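Local coordinates for protein fructokinase (Xylella fastidiosa Temecula1, PDB 3LJS) that probably phosphorylates fructose at the expense of ATP, as a fructokinase of the PfkB (ribokinase-like) carbohydrate kinase family, at residues Leu116-His121 with Asp142-Glu147; Ala125-Ser128 with Ile132-Ala135; Asn138-Ala143 with Val163-Asn168; Val148-Met153 with Leu184-Ser189; Leu167-Met172 with Leu201-Asn206. All blocks are in the same frame, centred on the assembly; numbering follows the deposited sequence.

In the fold
Contacts 1 to 4 surround helix 143-158 and the parallel strands beside it, and contact 5 follows through helix 181-189. Contacts 1 and 4 use successive turns of helix 143-158, their centres about 12 Å apart, and contact 2 lies under the same helix, where Phe133 meets Met153. Contact 3 is the closest neighbour of contact 4, with centres about 7 Å apart; Thr149 OG1 lies 2.7 Å from Ser139 O, and Val163 touches Met153. Contacts 3 and 5 share Leu167 and Asn168 and both reach the phosphate ion, beside the ATP-binding residue Arg170. Contact 5 continues the packing from contact 4 through Leu184 and Leu188, whereas contacts 1 and 2 lie away from the ATP-binding residues.

Contact 1: Leu116-His121 with Asp142-Glu147; sequences LFRVEH and DADIAE
Two bends bring Arg118 to the first turn of helix 143-158: CG lies opposite the carbonyl carbon (chi1 -69°), and a second turn at chi2 (-62°) sends the rest of the chain to Asp144. Asp144 sets its own CG beside the backbone N, and its CB sits over one face of the Arg118 guanidinium, Arg118 NH2 3.4 Å from Asp144 CB. The carboxylate and guanidinium planes are 75° apart, so the salt bridge from Arg118 NH2 to Asp144 OD1 is a single, rather long 3.5 Å approach instead of a flat two-pronged pair. A water in the guanidinium plane makes the second link, accepting from Arg118 NH2 at 2.9 Å and donating to Asp142 OD1. On the other nitrogen, Arg118 NH1 donates to Phe117 O at 2.8 Å, reaching it from above the carbonyl plane, and also to Leu115 O; these bonds limit rotation of the group. Asp142 is the N-cap of the helix: its OD2 accepts from Ile145 N at 2.8 Å on the syn side, while OD1 takes the water. The guanidinium charge near these two acidic residues would probably favour their ionised forms. Beside these polar groups, Ile145 CD1 comes 3.7 Å from Phe117 O and packs more loosely against Phe117 CB. The contact thus fixes the loop between strand 103-108 and helix 124-129 against the start of helix 143-158, where Val148 continues the touch with Phe117 and Arg118, while the Phe117 ring meets Phe10 and Val56 of strand 53-60.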
# COMPACT_ATOMS: atom_id res chain seq x y z
N LEU B 116 13.34 7.63 4.05
CA LEU B 116 14.26 7.46 5.16
C LEU B 116 15.75 7.53 4.83
O LEU B 116 16.60 7.30 5.69
CB LEU B 116 13.95 6.13 5.87
CG LEU B 116 12.95 6.13 7.04
CD1 LEU B 116 12.02 7.32 6.99
CD2 LEU B 116 12.18 4.83 7.02
N PHE B 117 16.07 7.85 3.58
CA PHE B 117 17.47 7.98 3.19
C PHE B 117 18.02 9.20 3.93
O PHE B 117 17.37 10.25 3.95
CB PHE B 117 17.58 8.20 1.67
CG PHE B 117 18.98 8.10 1.14
CD1 PHE B 117 19.41 6.95 0.48
CD2 PHE B 117 19.88 9.16 1.29
CE1 PHE B 117 20.71 6.86 -0.03
CE2 PHE B 117 21.18 9.08 0.79
CZ PHE B 117 21.59 7.92 0.12
N ARG B 118 19.19 9.07 4.54
CA ARG B 118 19.78 10.19 5.26
C ARG B 118 21.18 10.47 4.72
O ARG B 118 21.76 9.63 4.04
CB ARG B 118 19.83 9.90 6.77
CG ARG B 118 18.44 9.88 7.43
CD ARG B 118 17.75 11.25 7.33
NE ARG B 118 16.37 11.22 7.83
CZ ARG B 118 15.29 11.07 7.06
NH1 ARG B 118 15.39 10.95 5.74
NH2 ARG B 118 14.09 11.03 7.63
N VAL B 119 21.71 11.66 5.02
CA VAL B 119 23.02 12.05 4.52
C VAL B 119 24.10 11.00 4.77
O VAL B 119 25.00 10.82 3.95
CB VAL B 119 23.46 13.40 5.12
CG1 VAL B 119 24.88 13.73 4.68
CG2 VAL B 119 22.51 14.49 4.65
N GLU B 120 24.00 10.30 5.90
CA GLU B 120 24.97 9.26 6.25
C GLU B 120 24.96 8.11 5.24
O GLU B 120 25.92 7.32 5.18
CB GLU B 120 24.65 8.70 7.64
CG GLU B 120 23.35 7.91 7.67
CD GLU B 120 22.79 7.74 9.07
OE1 GLU B 120 22.48 8.77 9.72
OE2 GLU B 120 22.65 6.59 9.53
N HIS B 121 23.90 7.99 4.45
CA HIS B 121 23.79 6.91 3.47
C HIS B 121 24.52 7.18 2.15
O HIS B 121 24.69 6.27 1.34
CB HIS B 121 22.32 6.58 3.19
CG HIS B 121 21.58 6.09 4.39
ND1 HIS B 121 21.96 4.97 5.11
CD2 HIS B 121 20.49 6.59 5.04
CE1 HIS B 121 21.14 4.81 6.14
NE2 HIS B 121 20.25 5.78 6.12
N ASP B 142 9.10 16.18 2.74
CA ASP B 142 9.16 16.42 4.18
C ASP B 142 10.51 17.06 4.46
O ASP B 142 11.43 16.96 3.64
CB ASP B 142 8.92 15.12 4.99
CG ASP B 142 10.17 14.27 5.17
OD1 ASP B 142 10.01 13.04 5.34
OD2 ASP B 142 11.30 14.81 5.18
N ALA B 143 10.63 17.75 5.59
CA ALA B 143 11.85 18.47 5.95
C ALA B 143 13.14 17.66 5.92
O ALA B 143 14.16 18.14 5.41
CB ALA B 143 11.68 19.12 7.33
N ASP B 144 13.12 16.46 6.49
CA ASP B 144 14.31 15.62 6.53
C ASP B 144 14.83 15.17 5.17
O ASP B 144 16.01 15.33 4.86
CB ASP B 144 14.06 14.39 7.40
CG ASP B 144 13.92 14.73 8.88
OD1 ASP B 144 13.66 13.80 9.68
OD2 ASP B 144 14.09 15.91 9.26
N ILE B 145 13.95 14.61 4.35
CA ILE B 145 14.37 14.14 3.04
C ILE B 145 14.78 15.32 2.14
O ILE B 145 15.71 15.21 1.34
CB ILE B 145 13.27 13.28 2.37
CG1 ILE B 145 13.85 12.52 1.17
CG2 ILE B 145 12.10 14.16 1.95
CD1 ILE B 145 14.93 11.52 1.55
N ALA B 146 14.11 16.46 2.30
CA ALA B 146 14.45 17.64 1.51
C ALA B 146 15.88 18.09 1.78
O ALA B 146 16.63 18.39 0.86
CB ALA B 146 13.48 18.77 1.82
N GLU B 147 16.26 18.13 3.06
CA GLU B 147 17.60 18.55 3.44
C GLU B 147 18.63 17.58 2.87
O GLU B 147 19.72 17.98 2.46
CB GLU B 147 17.74 18.62 4.96
CG GLU B 147 19.18 18.81 5.44
CD GLU B 147 19.82 20.10 4.94
OE1 GLU B 147 21.07 20.20 5.01
OE2 GLU B 147 19.10 21.01 4.49
O HOH W 1 11.54 11.24 6.18

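Contact 2: Ala125-Ser128 with Ile132-Ala135; sequences ASFS and IFHA
Phe127 and Phe133 carry the whole contact, meeting through neighbouring ring carbons: Phe127 CE1 lies 3.8 Å from Phe133 CD1 and 3.9 Å from Phe133 CE1, and Phe127 CZ also approaches Phe133 CE1. The planes are only 19° apart, but the centroids are separated by 5.9 Å. The near-parallel rings are therefore slid so far past one another that they barely overlap, and only a few ring carbons touch. Phe133 points from the strand toward the helix, its CG anti to the backbone N (chi1 178°), whereas Phe127 starts alongside the strand and reaches it through the end of its ring. Around this pair, Phe122 meets the Phe127 ring edge-to-face, and Arg155 lies against Phe127. Met153 and Ala156 touch Phe133 from helix 143-158, and Leu8 touches it from strand 6-10. Both rings are buried, and their contact is wholly apolar. It closes the tight connection in which helix 124-129 runs into strand 130-136, a strand of the large mainly parallel sheet hydrogen-bonded to strands 6-10 and 162-166; helix 143-158 covers the two rings, while helix 262-275 packs on Ile132 and His134.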
# COMPACT_ATOMS: atom_id res chain seq x y z
N ALA B 125 32.43 7.47 -2.94
CA ALA B 125 32.77 6.91 -4.25
C ALA B 125 31.75 7.30 -5.33
O ALA B 125 32.09 7.45 -6.50
CB ALA B 125 32.88 5.39 -4.16
N SER B 126 30.49 7.46 -4.92
CA SER B 126 29.41 7.85 -5.84
C SER B 126 29.68 9.23 -6.43
O SER B 126 29.60 9.43 -7.64
CB SER B 126 28.06 7.88 -5.12
OG SER B 126 27.68 6.59 -4.67
N PHE B 127 29.99 10.18 -5.55
CA PHE B 127 30.26 11.55 -5.97
C PHE B 127 31.60 11.70 -6.68
O PHE B 127 31.75 12.54 -7.57
CB PHE B 127 30.18 12.49 -4.76
CG PHE B 127 28.79 12.63 -4.20
CD1 PHE B 127 27.88 13.51 -4.78
CD2 PHE B 127 28.37 11.85 -3.12
CE1 PHE B 127 26.57 13.61 -4.31
CE2 PHE B 127 27.06 11.94 -2.63
CZ PHE B 127 26.16 12.83 -3.23
N SER B 128 32.58 10.88 -6.31
CA SER B 128 33.89 10.96 -6.96
C SER B 128 33.77 10.65 -8.44
O SER B 128 34.32 11.37 -9.28
CB SER B 128 34.87 9.97 -6.32
OG SER B 128 35.19 10.35 -5.00
N ILE B 132 27.23 13.84 -13.23
CA ILE B 132 25.88 14.42 -13.12
C ILE B 132 25.14 13.86 -11.90
O ILE B 132 25.27 12.68 -11.58
CB ILE B 132 25.03 14.11 -14.38
CG1 ILE B 132 25.75 14.64 -15.63
CG2 ILE B 132 23.64 14.75 -14.26
CD1 ILE B 132 25.03 14.33 -16.93
N PHE B 133 24.39 14.72 -11.22
CA PHE B 133 23.58 14.33 -10.06
C PHE B 133 22.17 14.80 -10.42
O PHE B 133 21.93 16.00 -10.59
CB PHE B 133 24.05 15.05 -8.79
CG PHE B 133 23.24 14.72 -7.55
CD1 PHE B 133 23.60 13.67 -6.72
CD2 PHE B 133 22.12 15.49 -7.21
CE1 PHE B 133 22.88 13.39 -5.56
CE2 PHE B 133 21.38 15.22 -6.05
CZ PHE B 133 21.76 14.16 -5.22
N HIS B 134 21.24 13.87 -10.56
CA HIS B 134 19.87 14.23 -10.92
C HIS B 134 18.88 13.95 -9.81
O HIS B 134 18.90 12.88 -9.21
CB HIS B 134 19.43 13.48 -12.18
CG HIS B 134 18.05 13.85 -12.65
ND1 HIS B 134 16.94 13.07 -12.40
CD2 HIS B 134 17.60 14.96 -13.28
CE1 HIS B 134 15.86 13.68 -12.86
NE2 HIS B 134 16.23 14.83 -13.40
N ALA B 135 18.00 14.92 -9.54
CA ALA B 135 16.99 14.77 -8.50
C ALA B 135 15.66 15.40 -8.93
O ALA B 135 15.62 16.15 -9.91
CB ALA B 135 17.47 15.42 -7.20

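Contact 3: Asn138-Ala143 with Val163-Asn168; sequences NSMTDA and VSFDLN. With PO4 (phosphate ion), chain C.
The polar part of the contact joins two amides, Asn138 and Asn168. Asn138 ND2 donates to Asn168 OD1 at 3.3 Å, a weak bond with an N-H...O angle of 133°, and the amide planes stand nearly perpendicular, 88° apart. The stronger partner of Asn138 ND2 is Glu12 OE2, outside the two segments. Asn168 holds its CG anti to the backbone N (chi1 -153°), which carries the amide toward Asn138; OD1 receives Asn138, while Asn168 ND2 gives a straighter, shorter bond of 2.7 Å to O2 of the phosphate ion. The apolar part is a Met-aromatic contact. Met140, a selenomethionine, runs extended beyond CG toward Phe165, which comes from the opposite direction. Met140 CE touches Phe165 CE1 at 3.5 Å and Phe165 CZ at 3.6 Å. The SE atom lies 5.0 Å from the centroid of the Phe165 ring, oblique to it; the CE methyl comes closer. Thr149 and Phe150 of helix 143-158 also pack on Met140, and Met153 on Phe165, enclosing this part in the core. Between the two parts the backbone passes from strand to loop at Leu167, whose carbonyl is bonded by Ser137 OG. The chemistry suggests a two-part link: a greasy pair holds the loop after strand 130-136 against strand 162-166, and the weak amide bond may help to orient Asn168, whose ND2 donates to an anion beside the ATP-binding residues Arg170 and Lys195; the phosphate, probably from the crystallisation liquor, may mark where a phosphate group of the nucleotide could lie.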
# COMPACT_ATOMS: atom_id res chain seq x y z
N ASN B 138 10.03 15.15 -5.50
CA ASN B 138 9.37 14.17 -4.64
C ASN B 138 10.21 13.81 -3.43
O ASN B 138 9.67 13.40 -2.40
CB ASN B 138 9.01 12.92 -5.44
CG ASN B 138 7.97 13.21 -6.51
OD1 ASN B 138 6.95 13.85 -6.24
ND2 ASN B 138 8.24 12.76 -7.73
N SER B 139 11.52 13.98 -3.53
CA SER B 139 12.39 13.69 -2.40
C SER B 139 12.54 14.96 -1.54
O SER B 139 13.55 15.14 -0.85
CB SER B 139 13.77 13.21 -2.88
OG SER B 139 14.43 14.19 -3.66
N MSE B 140 11.53 15.82 -1.59
CA MSE B 140 11.52 17.05 -0.81
C MSE B 140 10.17 17.21 -0.09
O MSE B 140 9.87 18.27 0.45
CB MSE B 140 11.72 18.27 -1.71
CG MSE B 140 13.06 18.33 -2.42
SE MSE B 140 13.17 19.85 -3.65
CE MSE B 140 14.92 19.44 -4.39
N THR B 141 9.38 16.14 -0.08
CA THR B 141 8.05 16.18 0.53
C THR B 141 7.98 16.36 2.05
O THR B 141 6.91 16.65 2.59
CB THR B 141 7.23 14.94 0.10
OG1 THR B 141 8.00 13.75 0.33
CG2 THR B 141 6.89 15.03 -1.37
N ASP B 142 9.10 16.18 2.74
CA ASP B 142 9.16 16.42 4.18
C ASP B 142 10.51 17.06 4.46
O ASP B 142 11.43 16.96 3.64
CB ASP B 142 8.92 15.12 4.99
CG ASP B 142 10.17 14.27 5.17
OD1 ASP B 142 10.01 13.04 5.34
OD2 ASP B 142 11.30 14.81 5.18
N ALA B 143 10.63 17.75 5.59
CA ALA B 143 11.85 18.47 5.95
C ALA B 143 13.14 17.66 5.92
O ALA B 143 14.16 18.14 5.41
CB ALA B 143 11.68 19.12 7.33
N VAL B 163 24.57 19.50 -11.63
CA VAL B 163 23.35 19.19 -10.89
C VAL B 163 22.13 19.44 -11.76
O VAL B 163 21.90 20.55 -12.23
CB VAL B 163 23.25 20.04 -9.61
CG1 VAL B 163 21.94 19.73 -8.89
CG2 VAL B 163 24.44 19.75 -8.71
N SER B 164 21.36 18.38 -11.98
CA SER B 164 20.15 18.44 -12.80
C SER B 164 18.94 18.31 -11.88
O SER B 164 18.91 17.44 -11.01
CB SER B 164 20.16 17.29 -13.81
OG SER B 164 18.93 17.20 -14.49
N PHE B 165 17.95 19.16 -12.09
CA PHE B 165 16.75 19.14 -11.27
C PHE B 165 15.48 19.21 -12.13
O PHE B 165 15.24 20.21 -12.81
CB PHE B 165 16.80 20.32 -10.27
CG PHE B 165 15.63 20.39 -9.33
CD1 PHE B 165 15.12 19.25 -8.72
CD2 PHE B 165 15.06 21.63 -9.00
CE1 PHE B 165 14.06 19.33 -7.80
CE2 PHE B 165 14.01 21.72 -8.08
CZ PHE B 165 13.51 20.57 -7.48
N ASP B 166 14.71 18.13 -12.14
CA ASP B 166 13.46 18.08 -12.89
C ASP B 166 12.40 18.22 -11.80
O ASP B 166 12.18 17.30 -11.02
CB ASP B 166 13.32 16.73 -13.61
CG ASP B 166 12.05 16.63 -14.45
OD1 ASP B 166 11.84 15.57 -15.07
OD2 ASP B 166 11.27 17.61 -14.50
N LEU B 167 11.75 19.38 -11.75
CA LEU B 167 10.75 19.65 -10.71
C LEU B 167 9.85 18.46 -10.47
O LEU B 167 9.81 17.91 -9.36
CB LEU B 167 9.93 20.89 -11.07
CG LEU B 167 9.48 21.72 -9.86
CD1 LEU B 167 10.71 22.21 -9.11
CD2 LEU B 167 8.63 22.90 -10.31
N ASN B 168 9.11 18.05 -11.50
CA ASN B 168 8.23 16.90 -11.37
C ASN B 168 7.33 17.08 -10.14
O ASN B 168 7.15 16.17 -9.34
CB ASN B 168 9.09 15.64 -11.22
CG ASN B 168 8.39 14.40 -11.70
OD1 ASN B 168 7.87 13.61 -10.91
ND2 ASN B 168 8.36 14.22 -13.02
P PO4 C . 6.88 10.68 -13.68
O1 PO4 C . 6.08 10.29 -14.87
O2 PO4 C . 7.86 11.73 -14.07
O3 PO4 C . 5.97 11.22 -12.63
O4 PO4 C . 7.61 9.50 -13.15

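Contact 4: Val148-Met153 with Leu184-Ser189; sequences VTFEGM and LWKGLS
Helices 148-153 and 184-189 run side by side in nearly the same direction, their segment axes 11° apart and 10.3 Å from each other at closest approach, with Phe150 level with Gly187. Phe150 points from helix 143-158 at the other helix, and Lys186 lies across its ring: Lys186 CD stands over one face, 3.9 Å from the ring centroid and 18° off the ring normal, a CH-pi contact. The Lys186 chain is extended from CG outward, with CG anti to the backbone N (chi1 -178°), which draws CB, CG, CD and CE one after another past the ring; Lys186 CB is 3.9 Å from Phe150 CZ and Lys186 CE 3.9 Å from Phe150 CD2. Phe150 CE1 also lies against the Gly187 backbone, 3.7 Å from Gly187 N. One turn farther along, Met153, a selenomethionine, bends at its last torsion and sets CE 3.4 Å from Gly187 O. Within the 184-189 segment, Ser189 OG donates to Lys186 O at 2.7 Å, a bond three residues back along the chain. Beneath the pair, Met153 touches Val163 and Phe165 of strand 162-166, and Leu188 touches Phe165 as well, so both helices rest on the same strand. Side-chain polar bonds are absent between the two segments, and cohesion here comes from dispersion and CH-pi contact, with the Phe150 ring and the Met153 methyl lying against the Gly187 backbone; the lysine contributes its methylene chain, lying at the exposed margin while Phe150, Met153 and Gly187 are buried.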
# COMPACT_ATOMS: atom_id res chain seq x y z
N VAL B 148 18.29 16.29 2.85
CA VAL B 148 19.18 15.27 2.30
C VAL B 148 19.38 15.54 0.80
O VAL B 148 20.49 15.44 0.28
CB VAL B 148 18.59 13.85 2.50
CG1 VAL B 148 19.39 12.83 1.71
CG2 VAL B 148 18.61 13.49 4.00
N THR B 149 18.30 15.90 0.11
CA THR B 149 18.38 16.18 -1.32
C THR B 149 19.25 17.42 -1.56
O THR B 149 20.11 17.43 -2.44
CB THR B 149 16.97 16.39 -1.95
OG1 THR B 149 16.13 15.26 -1.66
CG2 THR B 149 17.06 16.55 -3.47
N PHE B 150 19.05 18.47 -0.76
CA PHE B 150 19.84 19.69 -0.93
C PHE B 150 21.32 19.40 -0.69
O PHE B 150 22.17 19.86 -1.45
CB PHE B 150 19.37 20.79 0.02
CG PHE B 150 17.91 21.17 -0.14
CD1 PHE B 150 17.34 21.27 -1.41
CD2 PHE B 150 17.14 21.48 0.97
CE1 PHE B 150 16.00 21.66 -1.56
CE2 PHE B 150 15.80 21.88 0.83
CZ PHE B 150 15.24 21.97 -0.44
N GLU B 151 21.61 18.63 0.35
CA GLU B 151 22.99 18.28 0.68
C GLU B 151 23.62 17.48 -0.46
O GLU B 151 24.79 17.66 -0.78
CB GLU B 151 23.04 17.47 1.98
CG GLU B 151 24.45 17.10 2.46
CD GLU B 151 25.38 18.30 2.63
OE1 GLU B 151 24.90 19.43 2.86
OE2 GLU B 151 26.62 18.11 2.54
N GLY B 152 22.83 16.60 -1.06
CA GLY B 152 23.34 15.82 -2.18
C GLY B 152 23.68 16.74 -3.34
O GLY B 152 24.70 16.56 -4.01
N MSE B 153 22.82 17.73 -3.60
CA MSE B 153 23.06 18.67 -4.68
C MSE B 153 24.29 19.52 -4.40
O MSE B 153 25.07 19.81 -5.31
CB MSE B 153 21.84 19.57 -4.89
CG MSE B 153 20.57 18.84 -5.32
SE MSE B 153 19.02 20.03 -5.39
CE MSE B 153 19.03 20.47 -7.26
N LEU B 184 11.00 24.18 -3.20
CA LEU B 184 11.14 24.14 -4.64
C LEU B 184 12.13 25.21 -5.10
O LEU B 184 13.01 24.92 -5.90
CB LEU B 184 9.77 24.34 -5.31
CG LEU B 184 8.74 23.26 -4.98
CD1 LEU B 184 7.42 23.56 -5.69
CD2 LEU B 184 9.27 21.90 -5.41
N TRP B 185 11.99 26.43 -4.60
CA TRP B 185 12.90 27.50 -4.99
C TRP B 185 14.33 27.21 -4.54
O TRP B 185 15.28 27.53 -5.25
CB TRP B 185 12.46 28.86 -4.41
CG TRP B 185 11.41 29.55 -5.22
CD1 TRP B 185 10.12 29.83 -4.83
CD2 TRP B 185 11.54 30.05 -6.55
NE1 TRP B 185 9.45 30.47 -5.84
CE2 TRP B 185 10.29 30.62 -6.91
CE3 TRP B 185 12.58 30.08 -7.48
CZ2 TRP B 185 10.06 31.21 -8.16
CZ3 TRP B 185 12.36 30.66 -8.73
CH2 TRP B 185 11.11 31.22 -9.05
N LYS B 186 14.49 26.60 -3.37
CA LYS B 186 15.82 26.28 -2.89
C LYS B 186 16.48 25.24 -3.80
O LYS B 186 17.65 25.37 -4.16
CB LYS B 186 15.78 25.74 -1.46
CG LYS B 186 17.16 25.43 -0.91
CD LYS B 186 17.16 25.31 0.60
CE LYS B 186 18.57 25.11 1.13
NZ LYS B 186 18.60 25.07 2.62
N GLY B 187 15.72 24.22 -4.17
CA GLY B 187 16.26 23.20 -5.05
C GLY B 187 16.66 23.84 -6.37
O GLY B 187 17.73 23.56 -6.92
N LEU B 188 15.79 24.71 -6.87
CA LEU B 188 16.02 25.41 -8.13
C LEU B 188 17.28 26.27 -8.11
O LEU B 188 17.95 26.41 -9.13
CB LEU B 188 14.81 26.29 -8.48
CG LEU B 188 13.56 25.52 -8.93
CD1 LEU B 188 12.34 26.44 -8.94
CD2 LEU B 188 13.82 24.94 -10.32
N SER B 189 17.59 26.85 -6.96
CA SER B 189 18.77 27.70 -6.84
C SER B 189 20.07 26.90 -6.80
O SER B 189 21.15 27.44 -7.02
CB SER B 189 18.69 28.56 -5.57
OG SER B 189 18.88 27.75 -4.42

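Contact 5: Leu167-Met172 with Leu201-Asn206; sequences LNFRPM and LDYLAN. With PO4 (phosphate ion), chain C.
Phe169 and Tyr203 bury the most surface here, with Leu167 next. Phe169 CE2 lies over the centre of the Tyr203 ring, 4.0 Å from Tyr203 CZ, yet the planes are 44° apart and the centroids 5.2 Å, an oblique pair. Both rings leave their backbones with CG anti to N (chi1 -171° for Phe169), and the two side chains cross at about a right angle. One face of the Phe169 ring carries Pro171 CG, and Trp174 meets that ring edge-to-face. Leu167 CD2 touches Leu204 CD1 at 4.3 Å, with Leu196 of strand 193-197 against both leucines. The Phe169 backbone is held too: its N donates to Glu200, and its O accepts from Arg170 NH1 at 3.0 Å, which helps fix the guanidinium. Asn168 OD1 lies over one face of the Arg170 guanidinium, and Arg170 NH2 makes a weak 3.2 Å bond to the phosphate O3. The hydrophobic side of this loop thus grips helix 198-207 while the polar side turns to the ion. Such a loop at the C-terminal end of a parallel strand is a usual place for nucleotide-binding residues in ribokinase-like folds, and Arg170 is indeed an ATP-binding residue of this protein.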
# COMPACT_ATOMS: atom_id res chain seq x y z
N LEU B 167 11.75 19.38 -11.75
CA LEU B 167 10.75 19.65 -10.71
C LEU B 167 9.85 18.46 -10.47
O LEU B 167 9.81 17.91 -9.36
CB LEU B 167 9.93 20.89 -11.07
CG LEU B 167 9.48 21.72 -9.86
CD1 LEU B 167 10.71 22.21 -9.11
CD2 LEU B 167 8.63 22.90 -10.31
N ASN B 168 9.11 18.05 -11.50
CA ASN B 168 8.23 16.90 -11.37
C ASN B 168 7.33 17.08 -10.14
O ASN B 168 7.15 16.17 -9.34
CB ASN B 168 9.09 15.64 -11.22
CG ASN B 168 8.39 14.40 -11.70
OD1 ASN B 168 7.87 13.61 -10.91
ND2 ASN B 168 8.36 14.22 -13.02
N PHE B 169 6.77 18.28 -10.01
CA PHE B 169 5.92 18.63 -8.88
C PHE B 169 4.59 17.87 -8.83
O PHE B 169 3.79 17.94 -9.76
CB PHE B 169 5.67 20.14 -8.90
CG PHE B 169 4.99 20.67 -7.67
CD1 PHE B 169 5.30 20.17 -6.41
CD2 PHE B 169 4.05 21.70 -7.77
CE1 PHE B 169 4.69 20.69 -5.26
CE2 PHE B 169 3.44 22.23 -6.63
CZ PHE B 169 3.76 21.72 -5.38
N ARG B 170 4.38 17.15 -7.73
CA ARG B 170 3.16 16.38 -7.53
C ARG B 170 2.58 16.78 -6.17
O ARG B 170 2.88 16.17 -5.14
CB ARG B 170 3.49 14.89 -7.55
CG ARG B 170 4.10 14.41 -8.86
CD ARG B 170 3.09 14.47 -10.00
NE ARG B 170 3.66 13.99 -11.26
CZ ARG B 170 4.40 14.73 -12.09
NH1 ARG B 170 4.67 15.99 -11.80
NH2 ARG B 170 4.88 14.19 -13.20
N PRO B 171 1.74 17.83 -6.16
CA PRO B 171 1.07 18.38 -4.97
C PRO B 171 0.46 17.35 -4.02
O PRO B 171 0.50 17.53 -2.80
CB PRO B 171 0.02 19.31 -5.56
CG PRO B 171 0.67 19.79 -6.81
CD PRO B 171 1.28 18.52 -7.37
N MSE B 172 -0.10 16.28 -4.58
CA MSE B 172 -0.73 15.23 -3.77
C MSE B 172 0.19 14.62 -2.72
O MSE B 172 -0.27 14.21 -1.65
CB MSE B 172 -1.25 14.11 -4.66
CG MSE B 172 -2.52 14.43 -5.41
SE MSE B 172 -3.13 12.86 -6.38
CE MSE B 172 -3.31 11.65 -4.89
N LEU B 201 5.79 26.40 -14.26
CA LEU B 201 6.31 27.74 -14.50
C LEU B 201 5.25 28.75 -14.05
O LEU B 201 5.58 29.77 -13.44
CB LEU B 201 6.63 27.92 -15.99
CG LEU B 201 7.16 29.27 -16.47
CD1 LEU B 201 8.37 29.70 -15.64
CD2 LEU B 201 7.52 29.18 -17.95
N ASP B 202 3.99 28.45 -14.34
CA ASP B 202 2.89 29.33 -13.94
C ASP B 202 2.78 29.35 -12.42
O ASP B 202 2.61 30.41 -11.82
CB ASP B 202 1.57 28.86 -14.56
CG ASP B 202 1.57 28.97 -16.07
OD1 ASP B 202 2.07 29.99 -16.59
OD2 ASP B 202 1.05 28.05 -16.75
N TYR B 203 2.88 28.17 -11.82
CA TYR B 203 2.80 28.04 -10.37
C TYR B 203 3.87 28.92 -9.73
O TYR B 203 3.59 29.70 -8.82
CB TYR B 203 3.03 26.58 -9.96
CG TYR B 203 3.30 26.40 -8.48
CD1 TYR B 203 2.25 26.38 -7.56
CD2 TYR B 203 4.60 26.28 -8.00
CE1 TYR B 203 2.50 26.25 -6.19
CE2 TYR B 203 4.86 26.15 -6.64
CZ TYR B 203 3.81 26.14 -5.74
OH TYR B 203 4.07 26.02 -4.39
N LEU B 204 5.11 28.78 -10.21
CA LEU B 204 6.22 29.55 -9.67
C LEU B 204 6.03 31.05 -9.87
O LEU B 204 6.38 31.85 -9.00
CB LEU B 204 7.53 29.10 -10.33
CG LEU B 204 7.94 27.66 -9.96
CD1 LEU B 204 9.06 27.18 -10.86
CD2 LEU B 204 8.36 27.63 -8.50
N ALA B 205 5.47 31.43 -11.02
CA ALA B 205 5.23 32.84 -11.30
C ALA B 205 4.23 33.39 -10.28
O ALA B 205 4.38 34.50 -9.78
CB ALA B 205 4.68 33.01 -12.72
N ASN B 206 3.22 32.58 -9.97
CA ASN B 206 2.20 32.98 -9.01
C ASN B 206 2.81 33.20 -7.63
O ASN B 206 2.44 34.15 -6.94
CB ASN B 206 1.09 31.93 -8.94
CG ASN B 206 0.29 31.83 -10.23
OD1 ASN B 206 -0.15 32.84 -10.78
ND2 ASN B 206 0.10 30.60 -10.71
P PO4 C . 6.88 10.68 -13.68
O1 PO4 C . 6.08 10.29 -14.87
O2 PO4 C . 7.86 11.73 -14.07
O3 PO4 C . 5.97 11.22 -12.63
O4 PO4 C . 7.61 9.50 -13.15